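Local coordinates for tumor necrosis factor receptor superfamily member 16 (Rattus norvegicus, PDB 4F42), which probably relays neurotrophin signals as the low-affinity nerve growth factor receptor p75NTR, here represented by its intracellular death domain, at residues A[17-26]-A[39-50]. Residues are numbered along the deposited sequence; the frame is centred on the assembly and turned at random.
Sequences EKLLNGDTWR and IDSFTHEACPVR. With MNB (5-mercapto-2-nitro-benzoic acid), chain B.
W25 and V49 bring the two backbones nearest, CA to CA 5.8 Å, and R26 and I39 follow at 6.6 Å, each pair joining residues of two helices. The indole of W25 fills the middle. Its CG sits between the backbone N and the carbonyl carbon (chi1 71°), which swings the ring across to 39-50. There P48 lays CB over one face, a CH-pi contact 3.8 Å from the centroid of the W25 six-membered ring, while R26 CG covers the opposite face. T43 CG2 meets the rim of the indole in its plane, and I39 CG2 touches W25 CZ3 at 3.7 Å. V49 straddles the root of the indole: CG2 lies against CB and CG of W25, and CG1 reaches L20 CB at 3.7 Å.

Salt bridges finish both ends. The R26 chain bends at chi3 and carries its guanidinium over I39 CG2, so that NH2 reaches D40 OD1 at 2.7 Å, within the guanidinium plane but tilted from that of the carboxylate. At the other end R50 grips E17 side-on: NE bonds to OE2 at 3.2 Å, nearly straight at 163°, and NH2 to OE1 at 3.0 Å, the two flat groups turned 52° apart. R50 NH2 also pairs with E14, and ring atom C4 of the bound 5-mercapto-2-nitro-benzoic acid lies over one face of this guanidinium, toward its rim. An alanine at R50 would remove the guanidinium and would probably leave the carboxylates of E17 and E14 without their shared positive mate beside that ligand.

Within the all-helical death domain, the contact joins helices 10-19 and 24-32 to 36-41 and 48-56; L20 also packs on L28, I39 on A29, and F42 on A51 and L52 of helix 48-56.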
loop_
_atom_site.group_PDB
_atom_site.type_symbol
_atom_site.label_atom_id
_atom_site.label_comp_id
_atom_site.label_asym_id
_atom_site.label_seq_id
_atom_site.Cartn_x
_atom_site.Cartn_y
_atom_site.Cartn_z
ATOM N N GLU A 17 -1.631 6.860 -0.106
ATOM C CA GLU A 17 -0.208 7.140 0.134
ATOM C C GLU A 17 0.031 8.001 1.374
ATOM O O GLU A 17 0.965 7.756 2.135
ATOM C CB GLU A 17 0.413 7.831 -1.081
ATOM C CG GLU A 17 0.758 6.900 -2.226
ATOM C CD GLU A 17 1.067 7.646 -3.510
ATOM O OE1 GLU A 17 1.449 8.827 -3.437
ATOM O OE2 GLU A 17 0.925 7.050 -4.598
ATOM N N LYS A 18 -0.814 9.012 1.560
ATOM C CA LYS A 18 -0.712 9.921 2.698
ATOM C C LYS A 18 -0.878 9.163 4.010
ATOM O O LYS A 18 -0.158 9.414 4.960
ATOM C CB LYS A 18 -1.755 11.035 2.595
ATOM C CG LYS A 18 -1.502 12.230 3.519
ATOM C CD LYS A 18 -0.682 13.321 2.826
ATOM C CE LYS A 18 -0.580 14.585 3.685
ATOM N NZ LYS A 18 -1.848 15.381 3.688
ATOM N N LEU A 19 -1.816 8.226 4.039
ATOM C CA LEU A 19 -2.135 7.482 5.257
ATOM C C LEU A 19 -1.084 6.440 5.595
ATOM O O LEU A 19 -0.994 5.991 6.743
ATOM C CB LEU A 19 -3.529 6.833 5.149
ATOM C CG LEU A 19 -4.699 7.820 5.215
ATOM C CD1 LEU A 19 -5.981 7.160 4.741
ATOM C CD2 LEU A 19 -4.864 8.404 6.620
ATOM N N LEU A 20 -0.295 6.064 4.588
ATOM C CA LEU A 20 0.770 5.075 4.760
ATOM C C LEU A 20 2.140 5.706 5.037
ATOM O O LEU A 20 3.170 5.026 4.972
ATOM C CB LEU A 20 0.827 4.132 3.558
ATOM C CG LEU A 20 -0.454 3.358 3.233
ATOM C CD1 LEU A 20 -0.316 2.609 1.911
ATOM C CD2 LEU A 20 -0.830 2.421 4.359
ATOM N N ASN A 21 2.128 6.998 5.368
ATOM C CA ASN A 21 3.323 7.757 5.741
ATOM C C ASN A 21 4.014 7.207 6.985
ATOM O O ASN A 21 3.469 6.340 7.679
ATOM C CB ASN A 21 3.000 9.260 5.919
ATOM C CG ASN A 21 2.082 9.548 7.124
ATOM O OD1 ASN A 21 2.380 9.180 8.266
ATOM N ND2 ASN A 21 0.974 10.241 6.866
ATOM N N GLY A 22 5.210 7.724 7.263
ATOM C CA GLY A 22 6.011 7.260 8.389
ATOM C C GLY A 22 6.531 5.895 8.022
ATOM O O GLY A 22 7.056 5.712 6.923
ATOM N N ASP A 23 6.350 4.934 8.927
ATOM C CA ASP A 23 6.775 3.557 8.688
ATOM C C ASP A 23 5.639 2.600 8.319
ATOM O O ASP A 23 5.877 1.411 8.102
ATOM C CB ASP A 23 7.546 3.013 9.893
ATOM C CG ASP A 23 8.780 3.846 10.222
ATOM O OD1 ASP A 23 9.707 3.927 9.376
ATOM O OD2 ASP A 23 8.812 4.415 11.342
ATOM N N THR A 24 4.417 3.109 8.227
ATOM C CA THR A 24 3.262 2.257 7.942
ATOM C C THR A 24 3.424 1.464 6.633
ATOM O O THR A 24 3.038 0.291 6.559
ATOM C CB THR A 24 1.947 3.060 7.954
ATOM O OG1 THR A 24 1.931 3.930 9.095
ATOM C CG2 THR A 24 0.759 2.131 8.044
ATOM N N TRP A 25 4.025 2.090 5.619
ATOM C CA TRP A 25 4.257 1.422 4.335
ATOM C C TRP A 25 5.175 0.205 4.487
ATOM O O TRP A 25 4.979 -0.815 3.818
ATOM C CB TRP A 25 4.801 2.399 3.283
ATOM C CG TRP A 25 6.208 2.855 3.519
ATOM C CD1 TRP A 25 6.614 3.861 4.343
ATOM C CD2 TRP A 25 7.400 2.318 2.924
ATOM N NE1 TRP A 25 7.978 3.987 4.300
ATOM C CE2 TRP A 25 8.486 3.056 3.432
ATOM C CE3 TRP A 25 7.651 1.289 2.004
ATOM C CZ2 TRP A 25 9.807 2.798 3.058
ATOM C CZ3 TRP A 25 8.964 1.030 1.638
ATOM C CH2 TRP A 25 10.024 1.781 2.165
ATOM N N ARG A 26 6.164 0.317 5.372
ATOM C CA ARG A 26 7.043 -0.815 5.699
ATOM C C ARG A 26 6.265 -1.976 6.335
ATOM O O ARG A 26 6.431 -3.128 5.945
ATOM C CB ARG A 26 8.201 -0.369 6.600
ATOM C CG ARG A 26 9.027 0.796 6.027
ATOM C CD ARG A 26 10.237 1.129 6.894
ATOM N NE ARG A 26 11.093 -0.050 7.028
ATOM C CZ ARG A 26 12.202 -0.271 6.321
ATOM N NH1 ARG A 26 12.635 0.625 5.435
ATOM N NH2 ARG A 26 12.887 -1.389 6.514
ATOM N N ILE A 39 12.183 -4.249 0.917
ATOM C CA ILE A 39 11.579 -3.010 1.440
ATOM C C ILE A 39 12.606 -1.878 1.491
ATOM O O ILE A 39 12.354 -0.785 0.982
ATOM C CB ILE A 39 10.951 -3.211 2.847
ATOM C CG1 ILE A 39 9.914 -4.335 2.813
ATOM C CG2 ILE A 39 10.323 -1.917 3.350
ATOM C CD1 ILE A 39 9.304 -4.683 4.156
ATOM N N ASP A 40 13.759 -2.144 2.100
ATOM C CA ASP A 40 14.852 -1.175 2.155
ATOM C C ASP A 40 15.242 -0.653 0.765
ATOM O O ASP A 40 15.656 0.489 0.642
ATOM C CB ASP A 40 16.092 -1.767 2.845
ATOM C CG ASP A 40 15.911 -1.966 4.348
ATOM O OD1 ASP A 40 15.053 -1.294 4.969
ATOM O OD2 ASP A 40 16.651 -2.806 4.911
ATOM N N SER A 41 15.093 -1.477 -0.273
ATOM C CA SER A 41 15.400 -1.059 -1.638
ATOM C C SER A 41 14.518 0.095 -2.125
ATOM O O SER A 41 14.919 0.837 -3.034
ATOM C CB SER A 41 15.296 -2.235 -2.610
ATOM O OG SER A 41 13.990 -2.343 -3.164
ATOM N N PHE A 42 13.330 0.248 -1.533
ATOM C CA PHE A 42 12.386 1.289 -1.975
ATOM C C PHE A 42 12.678 2.618 -1.314
ATOM O O PHE A 42 12.166 3.651 -1.740
ATOM C CB PHE A 42 10.922 0.892 -1.724
ATOM C CG PHE A 42 10.406 -0.170 -2.659
ATOM C CD1 PHE A 42 10.159 0.116 -3.995
ATOM C CD2 PHE A 42 10.152 -1.453 -2.197
ATOM C CE1 PHE A 42 9.688 -0.875 -4.872
ATOM C CE2 PHE A 42 9.670 -2.442 -3.058
ATOM C CZ PHE A 42 9.443 -2.153 -4.396
ATOM N N THR A 43 13.505 2.591 -0.273
ATOM C CA THR A 43 13.869 3.809 0.440
ATOM C C THR A 43 14.741 4.721 -0.420
ATOM O O THR A 43 14.906 5.896 -0.109
ATOM C CB THR A 43 14.595 3.518 1.770
ATOM O OG1 THR A 43 15.893 2.960 1.511
ATOM C CG2 THR A 43 13.770 2.566 2.639
ATOM N N HIS A 44 15.280 4.162 -1.501
ATOM C CA HIS A 44 16.083 4.895 -2.477
ATOM C C HIS A 44 15.236 5.729 -3.420
ATOM O O HIS A 44 15.757 6.582 -4.139
ATOM C CB HIS A 44 16.987 3.934 -3.246
ATOM C CG HIS A 44 18.029 3.314 -2.376
ATOM N ND1 HIS A 44 19.324 3.774 -2.327
ATOM C CD2 HIS A 44 17.943 2.326 -1.454
ATOM C CE1 HIS A 44 20.003 3.073 -1.436
ATOM N NE2 HIS A 44 19.186 2.192 -0.889
ATOM N N GLU A 45 13.931 5.495 -3.399
ATOM C CA GLU A 45 13.024 6.244 -4.239
ATOM C C GLU A 45 12.643 7.546 -3.555
ATOM O O GLU A 45 12.750 7.658 -2.334
ATOM C CB GLU A 45 11.780 5.417 -4.559
ATOM C CG GLU A 45 12.075 4.080 -5.188
ATOM C CD GLU A 45 12.795 4.187 -6.521
ATOM O OE1 GLU A 45 12.635 5.214 -7.227
ATOM O OE2 GLU A 45 13.525 3.227 -6.863
ATOM N N ALA A 46 12.223 8.529 -4.351
ATOM C CA ALA A 46 11.699 9.790 -3.818
ATOM C C ALA A 46 10.411 9.533 -3.027
ATOM O O ALA A 46 10.211 10.104 -1.958
ATOM C CB ALA A 46 11.459 10.800 -4.943
ATOM N N CYS A 47 9.551 8.665 -3.563
ATOM C CA CYS A 47 8.323 8.259 -2.884
ATOM C C CYS A 47 8.304 6.753 -2.669
ATOM O O CYS A 47 7.848 6.007 -3.534
ATOM C CB CYS A 47 7.109 8.701 -3.689
ATOM S SG CYS A 47 7.204 10.431 -4.221
ATOM N N PRO A 48 8.813 6.296 -1.513
ATOM C CA PRO A 48 8.900 4.861 -1.251
ATOM C C PRO A 48 7.536 4.163 -1.262
ATOM O O PRO A 48 7.421 3.077 -1.835
ATOM C CB PRO A 48 9.558 4.789 0.126
ATOM C CG PRO A 48 10.287 6.085 0.267
ATOM C CD PRO A 48 9.422 7.087 -0.428
ATOM N N VAL A 49 6.521 4.781 -0.662
ATOM C CA VAL A 49 5.170 4.211 -0.662
ATOM C C VAL A 49 4.651 4.034 -2.092
ATOM O O VAL A 49 4.237 2.944 -2.478
ATOM C CB VAL A 49 4.147 5.071 0.138
ATOM C CG1 VAL A 49 2.950 4.225 0.505
ATOM C CG2 VAL A 49 4.778 5.667 1.406
ATOM N N ARG A 50 4.683 5.111 -2.872
ATOM C CA ARG A 50 4.236 5.072 -4.261
ATOM C C ARG A 50 4.997 4.025 -5.088
ATOM O O ARG A 50 4.394 3.286 -5.872
ATOM C CB ARG A 50 4.374 6.449 -4.900
ATOM C CG ARG A 50 4.005 6.493 -6.373
ATOM C CD ARG A 50 4.049 7.913 -6.877
ATOM N NE ARG A 50 3.086 8.768 -6.181
ATOM C CZ ARG A 50 2.965 10.083 -6.367
ATOM N NH1 ARG A 50 3.756 10.724 -7.230
ATOM N NH2 ARG A 50 2.043 10.760 -5.681
HETATM C C6 MNB B . 5.219 11.767 -0.438
HETATM C C1 MNB B . 3.887 11.773 -0.037
HETATM C C2 MNB B . 2.802 11.535 -1.050
HETATM C C3 MNB B . 3.192 11.314 -2.373
HETATM C C4 MNB B . 4.543 11.320 -2.718
HETATM C C5 MNB B . 5.544 11.540 -1.769
HETATM S S5 MNB B . 7.178 11.557 -2.244
HETATM C C10 MNB B . 3.621 12.022 1.415
HETATM O O12 MNB B . 2.979 13.039 1.752
HETATM O O11 MNB B . 4.069 11.209 2.254
HETATM N N7 MNB B . 1.416 11.528 -0.730
HETATM O O9 MNB B . 0.554 11.694 -1.597
HETATM O O8 MNB B . 1.048 11.361 0.419
#